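PDB 6GSZ: alpha-L-rhamnosidase, which probably hydrolyses terminal non-reducing alpha-L-rhamnose residues in alpha-L-rhamnosides, as a calcium-binding glycoside hydrolase. Local coordinates for residues A[637-640]-A[641-644]; A[604-607]-A[608-612]; A[105-108]-A[109-112]; A[71-74]-A[75-78]; A[434-437]-A[438-441]. One frame throughout, in Å; residues are numbered along the deposited sequence.

Interaction 1 (A[637-640]-A[641-644])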
loop_
_atom_site.group_PDB
_atom_site.type_symbol
_atom_site.label_atom_id
_atom_site.label_comp_id
_atom_site.label_asym_id
_atom_site.label_seq_id
_atom_site.Cartn_x
_atom_site.Cartn_y
_atom_site.Cartn_z
ATOM N N THR A 637 -30.292 -11.544 -9.434
ATOM C CA THR A 637 -30.722 -10.234 -9.824
ATOM C C THR A 637 -32.261 -10.135 -9.661
ATOM O O THR A 637 -32.789 -9.142 -9.143
ATOM C CB THR A 637 -30.284 -9.902 -11.249
ATOM O OG1 THR A 637 -28.868 -9.743 -11.339
ATOM C CG2 THR A 637 -30.942 -8.632 -11.716
ATOM N N LYS A 638 -32.971 -11.187 -10.091
ATOM C CA LYS A 638 -34.437 -11.283 -9.896
ATOM C C LYS A 638 -34.782 -11.215 -8.399
ATOM O O LYS A 638 -35.683 -10.458 -7.994
ATOM C CB LYS A 638 -35.027 -12.538 -10.557
ATOM C CG LYS A 638 -36.521 -12.769 -10.335
ATOM C CD LYS A 638 -37.047 -14.085 -10.918
ATOM C CE LYS A 638 -38.516 -14.304 -10.619
ATOM N NZ LYS A 638 -39.200 -15.025 -11.721
ATOM N N GLU A 639 -34.019 -11.951 -7.568
ATOM C CA GLU A 639 -34.280 -11.936 -6.107
ATOM C C GLU A 639 -33.976 -10.548 -5.506
ATOM O O GLU A 639 -34.721 -10.070 -4.645
ATOM C CB GLU A 639 -33.496 -13.032 -5.392
ATOM C CG GLU A 639 -33.843 -14.426 -5.806
ATOM C CD GLU A 639 -35.308 -14.803 -5.617
ATOM O OE1 GLU A 639 -35.983 -14.206 -4.721
ATOM O OE2 GLU A 639 -35.774 -15.730 -6.333
ATOM N N PHE A 640 -32.918 -9.881 -5.972
ATOM C CA PHE A 640 -32.594 -8.515 -5.558
ATOM C C PHE A 640 -33.765 -7.574 -5.826
ATOM O O PHE A 640 -34.174 -6.769 -4.964
ATOM C CB PHE A 640 -31.291 -8.005 -6.173
ATOM C CG PHE A 640 -30.933 -6.619 -5.717
ATOM C CD1 PHE A 640 -31.457 -5.507 -6.352
ATOM C CD2 PHE A 640 -30.077 -6.412 -4.640
ATOM C CE1 PHE A 640 -31.162 -4.234 -5.917
ATOM C CE2 PHE A 640 -29.804 -5.133 -4.206
ATOM C CZ PHE A 640 -30.359 -4.054 -4.814
ATOM N N GLN A 641 -34.296 -7.665 -7.051
ATOM C CA GLN A 641 -35.435 -6.841 -7.476
ATOM C C GLN A 641 -36.656 -7.102 -6.584
ATOM O O GLN A 641 -37.283 -6.148 -6.084
ATOM C CB GLN A 641 -35.731 -7.102 -8.952
ATOM C CG GLN A 641 -34.623 -6.587 -9.862
ATOM C CD GLN A 641 -34.697 -7.133 -11.266
ATOM O OE1 GLN A 641 -35.562 -7.948 -11.587
ATOM N NE2 GLN A 641 -33.737 -6.721 -12.080
ATOM N N LYS A 642 -36.975 -8.382 -6.368
ATOM C CA LYS A 642 -38.112 -8.734 -5.527
ATOM C C LYS A 642 -37.970 -8.146 -4.121
ATOM O O LYS A 642 -38.956 -7.712 -3.532
ATOM C CB LYS A 642 -38.278 -10.251 -5.445
ATOM C CG LYS A 642 -38.808 -10.884 -6.721
ATOM C CD LYS A 642 -38.592 -12.377 -6.822
ATOM C CE LYS A 642 -39.394 -13.181 -5.832
ATOM N NZ LYS A 642 -39.183 -14.634 -6.079
ATOM N N ALA A 643 -36.746 -8.185 -3.582
ATOM C CA ALA A 643 -36.528 -7.757 -2.213
ATOM C C ALA A 643 -36.508 -6.225 -2.050
ATOM O O ALA A 643 -37.003 -5.717 -1.026
ATOM C CB ALA A 643 -35.245 -8.361 -1.701
ATOM N N TRP A 644 -35.925 -5.491 -3.014
ATOM C CA TRP A 644 -35.475 -4.123 -2.788
ATOM C C TRP A 644 -35.994 -3.086 -3.785
ATOM O O TRP A 644 -35.797 -1.895 -3.557
ATOM C CB TRP A 644 -33.937 -4.066 -2.755
ATOM C CG TRP A 644 -33.350 -4.966 -1.710
ATOM C CD1 TRP A 644 -32.528 -6.026 -1.938
ATOM C CD2 TRP A 644 -33.564 -4.926 -0.277
ATOM N NE1 TRP A 644 -32.173 -6.619 -0.763
ATOM C CE2 TRP A 644 -32.824 -5.997 0.268
ATOM C CE3 TRP A 644 -34.323 -4.124 0.591
ATOM C CZ2 TRP A 644 -32.760 -6.247 1.636
ATOM C CZ3 TRP A 644 -34.261 -4.375 1.948
ATOM C CH2 TRP A 644 -33.531 -5.449 2.452
HETATM O O HOH W 1 -38.158 -15.062 -3.793
#
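The last two turns of helix 623-644, one of the helices of the six-hairpin glycosidase domain, bring F640 against W644 on the inner side and E639 against K642 on the outer. Four i to i+4 backbone bonds carry the turns, running from Q641 N to T637 O, K642 N to K638 O, A643 N to E639 O and W644 N to F640 O; the last is 2.9 Å long. F640 holds CG anti to its backbone N (chi1 -178°), which swings the ring forward along the helix, where CD1 of W644 lies over one of its faces, 3.7 Å from F640 CE2. The two ring planes are inclined at 54°, so the pair is neither a stack nor edge-to-face; large flat apolar groups suit this buried side. CB of A643 lies over one face of the indole, near its rim. Outside, E639 and K642 run side by side, and the bend of K642 at chi3 (68°) turns its ammonium to E639, NZ lying 3.5 Å from OE1 in a salt bridge. A modelled water lies between OE1 and NZ, too close to both for its bonds to be taken as certain. Long flexible charged chains fit this solvent-facing side. Q641 crosses T637 at a slant, its NE2 passing 3.4 Å from the CG2 methyl, while that amide is spent on L667 O and T637 OG1 on H633 O. Helix 598-619 packs against the apolar side: Y599 and L600 touch W644, D603 meets F640 and accepts a hydrogen bond from W644 NE1, and L607 lies on T637.

Interaction 2 (A[604-607]-A[608-612]); sequences AYLL and HSTDM. With NAG (2-acetamido-2-deoxy-beta-D-glucopyranose), chain C.
T610 gives L606 O two hydrogen bonds: the hydroxyl OG1 donates over 2.8 Å and the amide N over 3.0 Å, reaching the oxygen from opposite faces of its carbonyl plane. The hydroxyl can do so because OG1 is anti to the carbonyl carbon (chi1 -53°), which turns it back along the helix; threonine suits this buried stretch because its hydroxyl is satisfied by L606 O within the helix. The other backbone bonds follow the same i to i+4 rule, H608 N to A604 O, S609 N to Y605 O and D611 N to L607 O. Water also enters: one molecule donates to Y605 O and, at 2.8 Å, to S609 OG, a small side chain whose hydroxyl is further bonded to D529.

Van der Waals packing is modest. L606 and T610 lie side by side, the CD1 methyl of L606 resting beside the hydroxyl, 3.8 Å from T610 OG1, and the rings of Y605 and H608 approach obliquely, each meeting F665, H608 by stacking and Y605 edge-to-face. CG of M612 lies over one face of the imidazole, near its rim.

The polar contact with the sugar comes from D611. The N-acetylglucosamine N2 donates to D611 OD2 over 2.9 Å, with an N-H...O angle of 156°; a carboxylate suits an acetamido N-H. The acetamide methyl C8 packs 3.8 Å from H608 CE1 and 3.9 Å from M612 CG. This is a regular alpha-helix of the six-hairpin glycosidase domain whose partly exposed side lies beside a protein-attached N-glycan, while its buried side meets helices 623-644 and 656-664.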
loop_
_atom_site.group_PDB
_atom_site.type_symbol
_atom_site.label_atom_id
_atom_site.label_comp_id
_atom_site.label_asym_id
_atom_site.label_seq_id
_atom_site.Cartn_x
_atom_site.Cartn_y
_atom_site.Cartn_z
ATOM N N ALA A 604 -26.557 -6.100 -2.864
ATOM C CA ALA A 604 -25.984 -5.448 -4.064
ATOM C C ALA A 604 -24.537 -5.914 -4.260
ATOM O O ALA A 604 -24.146 -6.287 -5.378
ATOM C CB ALA A 604 -26.084 -3.960 -3.968
ATOM N N TYR A 605 -23.757 -5.911 -3.155
ATOM C CA TYR A 605 -22.382 -6.347 -3.241
ATOM C C TYR A 605 -22.221 -7.866 -3.504
ATOM O O TYR A 605 -21.236 -8.286 -4.141
ATOM C CB TYR A 605 -21.582 -5.901 -2.016
ATOM C CG TYR A 605 -20.994 -4.529 -2.165
ATOM C CD1 TYR A 605 -21.728 -3.389 -1.855
ATOM C CD2 TYR A 605 -19.712 -4.360 -2.656
ATOM C CE1 TYR A 605 -21.187 -2.119 -1.970
ATOM C CE2 TYR A 605 -19.166 -3.088 -2.794
ATOM C CZ TYR A 605 -19.900 -1.962 -2.454
ATOM O OH TYR A 605 -19.342 -0.708 -2.607
ATOM N N LEU A 606 -23.197 -8.679 -3.059
ATOM C CA LEU A 606 -23.211 -10.106 -3.407
ATOM C C LEU A 606 -23.356 -10.262 -4.929
ATOM O O LEU A 606 -22.644 -11.064 -5.528
ATOM C CB LEU A 606 -24.335 -10.820 -2.643
ATOM C CG LEU A 606 -24.778 -12.169 -3.212
ATOM C CD1 LEU A 606 -23.651 -13.175 -3.193
ATOM C CD2 LEU A 606 -26.002 -12.699 -2.485
ATOM N N LEU A 607 -24.289 -9.523 -5.524
ATOM C CA LEU A 607 -24.450 -9.569 -6.972
ATOM C C LEU A 607 -23.149 -9.117 -7.661
ATOM O O LEU A 607 -22.705 -9.731 -8.612
ATOM C CB LEU A 607 -25.630 -8.691 -7.381
ATOM C CG LEU A 607 -26.997 -9.359 -7.474
ATOM C CD1 LEU A 607 -27.012 -10.393 -8.558
ATOM C CD2 LEU A 607 -27.458 -9.995 -6.222
ATOM N N HIS A 608 -22.562 -8.024 -7.152
ATOM C CA HIS A 608 -21.317 -7.497 -7.734
ATOM C C HIS A 608 -20.198 -8.561 -7.661
ATOM O O HIS A 608 -19.421 -8.762 -8.623
ATOM C CB HIS A 608 -20.933 -6.173 -7.077
ATOM C CG HIS A 608 -19.678 -5.602 -7.591
ATOM N ND1 HIS A 608 -19.486 -5.321 -8.925
ATOM C CD2 HIS A 608 -18.588 -5.192 -6.926
ATOM C CE1 HIS A 608 -18.280 -4.778 -9.064
ATOM N NE2 HIS A 608 -17.721 -4.669 -7.821
ATOM N N SER A 609 -20.029 -9.211 -6.495
ATOM C CA SER A 609 -19.014 -10.258 -6.409
ATOM C C SER A 609 -19.283 -11.426 -7.367
ATOM O O SER A 609 -18.343 -12.038 -7.891
ATOM C CB SER A 609 -18.904 -10.738 -4.987
ATOM O OG SER A 609 -18.007 -9.914 -4.247
ATOM N N THR A 610 -20.574 -11.781 -7.516
ATOM C CA THR A 610 -20.918 -12.874 -8.409
ATOM C C THR A 610 -20.560 -12.519 -9.860
ATOM O O THR A 610 -20.039 -13.384 -10.603
ATOM C CB THR A 610 -22.407 -13.266 -8.249
ATOM O OG1 THR A 610 -22.654 -13.506 -6.852
ATOM C CG2 THR A 610 -22.782 -14.474 -9.083
ATOM N N ASP A 611 -20.810 -11.247 -10.213
ATOM C CA ASP A 611 -20.507 -10.731 -11.545
ATOM C C ASP A 611 -18.980 -10.733 -11.778
ATOM O O ASP A 611 -18.453 -11.251 -12.787
ATOM C CB ASP A 611 -21.052 -9.321 -11.646
ATOM C CG ASP A 611 -21.023 -8.694 -13.021
ATOM O OD1 ASP A 611 -21.231 -9.420 -13.996
ATOM O OD2 ASP A 611 -20.862 -7.461 -13.074
ATOM N N MET A 612 -18.237 -10.230 -10.771
ATOM C CA MET A 612 -16.780 -10.204 -10.873
ATOM C C MET A 612 -16.243 -11.630 -10.994
ATOM O O MET A 612 -15.300 -11.887 -11.790
ATOM C CB MET A 612 -16.112 -9.512 -9.685
ATOM C CG MET A 612 -16.234 -7.986 -9.698
ATOM S SD MET A 612 -15.291 -7.206 -8.380
ATOM C CE MET A 612 -16.174 -7.668 -6.891
HETATM C C1 NAG C . -18.539 -8.458 -16.481
HETATM C C2 NAG C . -18.610 -6.979 -16.144
HETATM C C3 NAG C . -19.898 -6.370 -16.722
HETATM C C4 NAG C . -20.017 -6.711 -18.193
HETATM C C5 NAG C . -19.856 -8.210 -18.409
HETATM C C6 NAG C . -19.883 -8.608 -19.883
HETATM C C7 NAG C . -17.643 -6.027 -14.118
HETATM C C8 NAG C . -17.753 -5.966 -12.620
HETATM N N2 NAG C . -18.542 -6.795 -14.726
HETATM O O3 NAG C . -19.857 -4.955 -16.539
HETATM O O4 NAG C . -21.352 -6.336 -18.591
HETATM O O5 NAG C . -18.591 -8.613 -17.864
HETATM O O6 NAG C . -18.816 -7.963 -20.625
HETATM O O7 NAG C . -16.769 -5.446 -14.724
HETATM O O HOH W 2 -18.568 -7.160 -4.106
#

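Interaction 3 (A[105-108]-A[109-112]); sequences LLTP and DDWH
From L105 to H112 the chain passes from irregular loop into a short 3-10 turn, closed by D110 N bonding to T107 O at 3.0 Å and W111 N to P108 O at 3.0 Å. P108, with its phi fixed near -51°, fits the first position, where no amide proton is needed. D110 reaches back to the loop residues before the turn: its OD2 accepts from L106 N at 3.0 Å through the anti lone pair and from T107 N at 3.1 Å from above the carboxylate plane. With chi1 at 68°, OG1 of T107 is turned in over its own backbone, where it accepts a weak bond from D110 N at 3.3 Å. One short acidic side chain therefore gathers two backbone amides at the head of the turn. L105 crosses W111 at about a right angle; its CD1 methyl rests over the centre of the indole six-membered ring, 3.5 Å from the centroid and 13° off the normal, a CH-pi contact. A water joins L105 O to W111 NE1, meeting the indole in its plane. The loop links strand 99-103 to strand 116-119. Its buried L105 and W111 lie on L232 of strand 228-237 and Y150 of strand 144-154, while Y184 bonds to L105 N and meets the indole edge-to-face.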
loop_
_atom_site.group_PDB
_atom_site.type_symbol
_atom_site.label_atom_id
_atom_site.label_comp_id
_atom_site.label_asym_id
_atom_site.label_seq_id
_atom_site.Cartn_x
_atom_site.Cartn_y
_atom_site.Cartn_z
ATOM N N LEU A 105 17.051 -18.035 -0.455
ATOM C CA LEU A 105 17.152 -19.347 0.164
ATOM C C LEU A 105 15.807 -20.060 0.014
ATOM O O LEU A 105 14.805 -19.647 0.615
ATOM C CB LEU A 105 17.543 -19.170 1.643
ATOM C CG LEU A 105 18.826 -18.405 1.904
ATOM C CD1 LEU A 105 19.156 -18.423 3.384
ATOM C CD2 LEU A 105 20.001 -18.989 1.140
ATOM N N LEU A 106 15.770 -21.048 -0.883
ATOM C CA LEU A 106 14.486 -21.529 -1.383
ATOM C C LEU A 106 13.892 -22.701 -0.592
ATOM O O LEU A 106 12.702 -22.944 -0.666
ATOM C CB LEU A 106 14.640 -21.943 -2.844
ATOM C CG LEU A 106 15.186 -20.885 -3.789
ATOM C CD1 LEU A 106 15.503 -21.485 -5.151
ATOM C CD2 LEU A 106 14.172 -19.777 -3.921
ATOM N N THR A 107 14.719 -23.409 0.179
ATOM C CA THR A 107 14.291 -24.502 0.980
ATOM C C THR A 107 14.869 -24.360 2.381
ATOM O O THR A 107 15.843 -23.647 2.568
ATOM C CB THR A 107 14.808 -25.837 0.426
ATOM O OG1 THR A 107 16.229 -25.904 0.584
ATOM C CG2 THR A 107 14.486 -26.052 -1.029
ATOM N N PRO A 108 14.303 -25.032 3.410
ATOM C CA PRO A 108 14.933 -25.032 4.731
ATOM C C PRO A 108 16.414 -25.405 4.717
ATOM O O PRO A 108 17.185 -24.779 5.434
ATOM C CB PRO A 108 14.065 -26.018 5.509
ATOM C CG PRO A 108 12.696 -25.830 4.889
ATOM C CD PRO A 108 13.017 -25.754 3.410
ATOM N N ASP A 109 16.797 -26.387 3.901
ATOM C CA ASP A 109 18.187 -26.836 3.862
ATOM C C ASP A 109 19.111 -25.688 3.437
ATOM O O ASP A 109 20.272 -25.675 3.788
ATOM C CB ASP A 109 18.346 -28.043 2.935
ATOM C CG ASP A 109 17.929 -29.362 3.585
ATOM O OD1 ASP A 109 17.688 -29.395 4.826
ATOM O OD2 ASP A 109 17.849 -30.345 2.861
ATOM N N ASP A 110 18.603 -24.755 2.617
ATOM C CA ASP A 110 19.433 -23.662 2.122
ATOM C C ASP A 110 19.856 -22.707 3.253
ATOM O O ASP A 110 20.745 -21.897 3.062
ATOM C CB ASP A 110 18.700 -22.870 1.019
ATOM C CG ASP A 110 18.618 -23.591 -0.315
ATOM O OD1 ASP A 110 19.543 -24.388 -0.638
ATOM O OD2 ASP A 110 17.631 -23.344 -1.006
ATOM N N TRP A 111 19.183 -22.789 4.412
ATOM C CA TRP A 111 19.574 -22.005 5.613
ATOM C C TRP A 111 20.748 -22.621 6.376
ATOM O O TRP A 111 21.195 -22.017 7.349
ATOM C CB TRP A 111 18.360 -21.797 6.539
ATOM C CG TRP A 111 17.347 -20.839 6.008
ATOM C CD1 TRP A 111 16.307 -21.070 5.156
ATOM C CD2 TRP A 111 17.376 -19.417 6.233
ATOM N NE1 TRP A 111 15.649 -19.902 4.900
ATOM C CE2 TRP A 111 16.303 -18.857 5.491
ATOM C CE3 TRP A 111 18.209 -18.585 6.992
ATOM C CZ2 TRP A 111 16.015 -17.501 5.542
ATOM C CZ3 TRP A 111 17.931 -17.233 7.008
ATOM C CH2 TRP A 111 16.872 -16.703 6.255
ATOM N N HIS A 112 21.204 -23.807 5.951
ATOM C CA HIS A 112 22.358 -24.448 6.550
ATOM C C HIS A 112 22.069 -24.598 8.050
ATOM O O HIS A 112 20.980 -25.054 8.465
ATOM C CB HIS A 112 23.622 -23.691 6.089
ATOM C CG HIS A 112 23.973 -24.000 4.662
ATOM N ND1 HIS A 112 25.042 -24.805 4.319
ATOM C CD2 HIS A 112 23.408 -23.622 3.481
ATOM C CE1 HIS A 112 25.097 -24.937 2.999
ATOM N NE2 HIS A 112 24.096 -24.233 2.456
HETATM O O HOH W 3 13.431 -20.044 2.954
HETATM O O HOH W 4 18.600 -25.674 7.615
#

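Interaction 4 (A[71-74]-A[75-78])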
loop_
_atom_site.group_PDB
_atom_site.type_symbol
_atom_site.label_atom_id
_atom_site.label_comp_id
_atom_site.label_asym_id
_atom_site.label_seq_id
_atom_site.Cartn_x
_atom_site.Cartn_y
_atom_site.Cartn_z
ATOM N N PRO A 71 16.324 -22.790 -15.049
ATOM C CA PRO A 71 16.001 -22.228 -13.722
ATOM C C PRO A 71 17.232 -21.778 -12.933
ATOM O O PRO A 71 18.286 -22.413 -12.995
ATOM C CB PRO A 71 15.272 -23.364 -13.004
ATOM C CG PRO A 71 14.750 -24.245 -14.129
ATOM C CD PRO A 71 15.792 -24.151 -15.221
ATOM N N LEU A 72 17.104 -20.633 -12.285
ATOM C CA LEU A 72 18.149 -20.146 -11.387
ATOM C C LEU A 72 18.147 -20.960 -10.087
ATOM O O LEU A 72 17.122 -21.350 -9.575
ATOM C CB LEU A 72 17.919 -18.662 -11.094
ATOM C CG LEU A 72 18.013 -17.740 -12.305
ATOM C CD1 LEU A 72 17.369 -16.405 -12.010
ATOM C CD2 LEU A 72 19.459 -17.559 -12.727
ATOM N N GLN A 73 19.350 -21.226 -9.593
ATOM C CA GLN A 73 19.522 -21.893 -8.284
ATOM C C GLN A 73 19.497 -20.861 -7.135
ATOM O O GLN A 73 19.739 -19.658 -7.327
ATOM C CB GLN A 73 20.836 -22.689 -8.353
ATOM C CG GLN A 73 20.782 -23.812 -9.381
ATOM C CD GLN A 73 22.015 -24.678 -9.372
ATOM O OE1 GLN A 73 22.682 -24.812 -8.361
ATOM N NE2 GLN A 73 22.323 -25.277 -10.501
ATOM N N SER A 74 19.367 -21.360 -5.896
ATOM C CA SER A 74 19.479 -20.522 -4.708
ATOM C C SER A 74 20.830 -19.805 -4.718
ATOM O O SER A 74 21.890 -20.464 -4.891
ATOM C CB SER A 74 19.353 -21.402 -3.476
ATOM O OG SER A 74 19.630 -20.626 -2.310
ATOM N N GLY A 75 20.816 -18.480 -4.534
ATOM C CA GLY A 75 22.045 -17.706 -4.501
ATOM C C GLY A 75 22.727 -17.498 -5.843
ATOM O O GLY A 75 23.817 -16.907 -5.890
ATOM N N GLU A 76 22.090 -17.892 -6.959
ATOM C CA GLU A 76 22.729 -17.790 -8.277
ATOM C C GLU A 76 22.287 -16.503 -8.962
ATOM O O GLU A 76 21.079 -16.305 -9.212
ATOM C CB GLU A 76 22.343 -18.962 -9.175
ATOM C CG GLU A 76 23.064 -18.926 -10.520
ATOM C CD GLU A 76 22.669 -20.006 -11.513
ATOM O OE1 GLU A 76 21.692 -20.747 -11.250
ATOM O OE2 GLU A 76 23.401 -20.122 -12.540
ATOM N N GLU A 77 23.250 -15.632 -9.255
ATOM C CA GLU A 77 22.963 -14.372 -9.953
ATOM C C GLU A 77 23.084 -14.557 -11.468
ATOM O O GLU A 77 24.062 -15.148 -11.970
ATOM C CB GLU A 77 23.955 -13.287 -9.539
ATOM C CG GLU A 77 23.683 -11.906 -10.071
ATOM C CD GLU A 77 24.769 -10.901 -9.736
ATOM O OE1 GLU A 77 25.845 -10.960 -10.388
ATOM O OE2 GLU A 77 24.513 -10.030 -8.887
ATOM N N ALA A 78 22.111 -13.975 -12.171
ATOM C CA ALA A 78 22.227 -13.751 -13.622
ATOM C C ALA A 78 22.187 -12.251 -13.909
ATOM O O ALA A 78 21.483 -11.464 -13.213
ATOM C CB ALA A 78 21.132 -14.468 -14.363
HETATM O O HOH W 5 20.813 -22.091 -13.250
#
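Hydrogen bonds close the turn between Q73 and E76. The backbone bond from E76 N to Q73 O is 3.0 Å long. The second comes from a side chain: E76 OE1 accepts Q73 N at 2.9 Å, nearly straight at 171°, through the lone pair pointing away from its other oxygen. The E76 chain is stretched out from its first torsion onward (chi1 -176°), and that length carries the carboxylate back beside the leg of loop that enters the turn. There OE1 also lies 3.6 Å from Q73 CB, the two side chains crossing with amide and carboxylate planes 72° apart. Glutamate suits the place because it binds twice: OE2 forms a salt bridge with R47, which would be expected to hold the group ionised and steady its rotation. The backbone E76 O, by contrast, is buried here with no partner in the model.

A water donates to P71 O and to E76 OE1, each at 2.6 Å, so OE1 receives both an amide and a water.

One apolar touch joins the two legs of the turn farther from the bend, L72 CD2 meeting the A78 methyl CB at 3.9 Å.

S74 and G75 make the bend itself. G75 has a positive phi (74°), where a side chain would collide with S74 O, which is why glycine fits; S74 OG is bonded to G104 O, fastening the turn to its neighbour. Q73 to E76 form a type II beta turn that leads into strand 78-86 of the N-terminal immunoglobulin-like domain, whose strand 99-103 receives L72 against V101 and P103.

Interaction 5 (A[434-437]-A[438-441])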
loop_
_atom_site.group_PDB
_atom_site.type_symbol
_atom_site.label_atom_id
_atom_site.label_comp_id
_atom_site.label_asym_id
_atom_site.label_seq_id
_atom_site.Cartn_x
_atom_site.Cartn_y
_atom_site.Cartn_z
ATOM N N CYS A 434 -4.930 20.212 -11.627
ATOM C CA CYS A 434 -5.848 20.903 -12.472
ATOM C C CYS A 434 -5.865 22.379 -12.112
ATOM O O CYS A 434 -5.169 22.805 -11.230
ATOM C CB CYS A 434 -7.229 20.264 -12.427
ATOM S SG CYS A 434 -8.111 20.512 -10.864
ATOM N N SER A 435 -6.684 23.155 -12.832
ATOM C CA SER A 435 -6.746 24.594 -12.655
ATOM C C SER A 435 -7.378 25.017 -11.324
ATOM O O SER A 435 -7.194 26.162 -10.921
ATOM C CB SER A 435 -7.485 25.238 -13.836
ATOM O OG SER A 435 -8.859 24.839 -13.881
ATOM N N ASN A 436 -8.165 24.140 -10.691
ATOM C CA ASN A 436 -8.798 24.418 -9.418
ATOM C C ASN A 436 -7.831 24.019 -8.311
ATOM O O ASN A 436 -7.557 22.832 -8.099
ATOM C CB ASN A 436 -10.113 23.660 -9.278
ATOM C CG ASN A 436 -10.887 24.007 -8.033
ATOM O OD1 ASN A 436 -10.326 24.007 -6.931
ATOM N ND2 ASN A 436 -12.189 24.186 -8.181
ATOM N N PRO A 437 -7.277 24.995 -7.574
ATOM C CA PRO A 437 -6.262 24.690 -6.571
ATOM C C PRO A 437 -6.767 23.813 -5.422
ATOM O O PRO A 437 -5.964 23.078 -4.841
ATOM C CB PRO A 437 -5.745 26.039 -6.063
ATOM C CG PRO A 437 -6.601 27.098 -6.703
ATOM C CD PRO A 437 -7.559 26.444 -7.660
ATOM N N LEU A 438 -8.058 23.908 -5.086
ATOM C CA LEU A 438 -8.598 23.047 -4.029
ATOM C C LEU A 438 -8.638 21.587 -4.508
ATOM O O LEU A 438 -8.396 20.688 -3.717
ATOM C CB LEU A 438 -9.975 23.522 -3.575
ATOM C CG LEU A 438 -10.032 24.949 -3.028
ATOM C CD1 LEU A 438 -11.447 25.291 -2.619
ATOM C CD2 LEU A 438 -9.081 25.146 -1.877
ATOM N N ILE A 439 -9.062 21.331 -5.752
ATOM C CA ILE A 439 -9.143 19.951 -6.267
ATOM C C ILE A 439 -7.713 19.423 -6.460
ATOM O O ILE A 439 -7.424 18.238 -6.178
ATOM C CB ILE A 439 -9.988 19.902 -7.553
ATOM C CG1 ILE A 439 -11.429 20.287 -7.249
ATOM C CG2 ILE A 439 -9.934 18.534 -8.213
ATOM C CD1 ILE A 439 -12.290 20.389 -8.477
ATOM N N SER A 440 -6.789 20.281 -6.904
ATOM C CA SER A 440 -5.375 19.840 -6.965
ATOM C C SER A 440 -4.869 19.448 -5.562
ATOM O O SER A 440 -4.177 18.426 -5.424
ATOM C CB SER A 440 -4.452 20.879 -7.557
ATOM O OG SER A 440 -4.823 21.171 -8.887
ATOM N N LYS A 441 -5.220 20.244 -4.540
ATOM C CA LYS A 441 -4.799 19.912 -3.186
ATOM C C LYS A 441 -5.472 18.622 -2.708
ATOM O O LYS A 441 -4.840 17.826 -1.994
ATOM C CB LYS A 441 -5.115 21.062 -2.229
ATOM C CG LYS A 441 -4.713 20.813 -0.773
ATOM C CD LYS A 441 -3.230 20.575 -0.584
ATOM C CE LYS A 441 -2.759 20.785 0.838
ATOM N NZ LYS A 441 -1.294 20.545 0.963
#
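N436 caps helix 437-453 at its N-cap position, its side-chain oxygen OD1 taking the first backbone amides of the helix. The bond from I439 N to OD1 is 3.2 Å long with an N-H...O angle of 158°, the donor standing above the carbonyl plane, and L438 N reaches the same oxygen at 2.9 Å in a weak bond that is far from straight. A chi1 of -174° points CG of N436 away from its own amide nitrogen, and the side-chain amide swings forward over the helix start. Asparagine suits the N-cap, because a short chain ending in an acceptor reaches amides that have no earlier carbonyl to bind. P437 comes next, a residue with no amide proton to satisfy, and its carbonyl accepts K441 N, while N436 O accepts S440 N at 2.9 Å.

Further out, the side chain of N436 crosses that of I439 at about a right angle, ND2 passing 3.8 Å from I439 CD1, and the thiol SG of C434 touches I439 CG2, also at 3.8 Å. Sulfur and aliphatic carbon suit each other in this partly buried corner, which F432 of the preceding strand extends over I439.

In the next shell, S435 OG bonds to Q799 N, and L798 touches C434, S435 and N436. L438 packs on L728, V731 and V732 of helix 727-732. Back at the strand end, S440 OG turns toward the chain before the cap and accepts C434 N at 2.9 Å, with a nearly straight angle of 168°.

From the N terminus, interaction 4 (71-78) comes first, a turn leading into strand 78-86, and interaction 3 (105-112) follows, rounding the loop after strand 99-103. They touch, S74 packing against L105, L106 and D110, so the immunoglobulin-like domain meets its exit loop there. Interaction 5 (434-441) comes next, about 49 Å from interaction 4 between centres, where strand 430-434 passes into helix 437-453. Interactions 2 (604-612) and 1 (637-644) lie on the consecutive helices 598-619 and 623-644, which pack together with A604 on F640. All five are local and in series; none nests or crosses another.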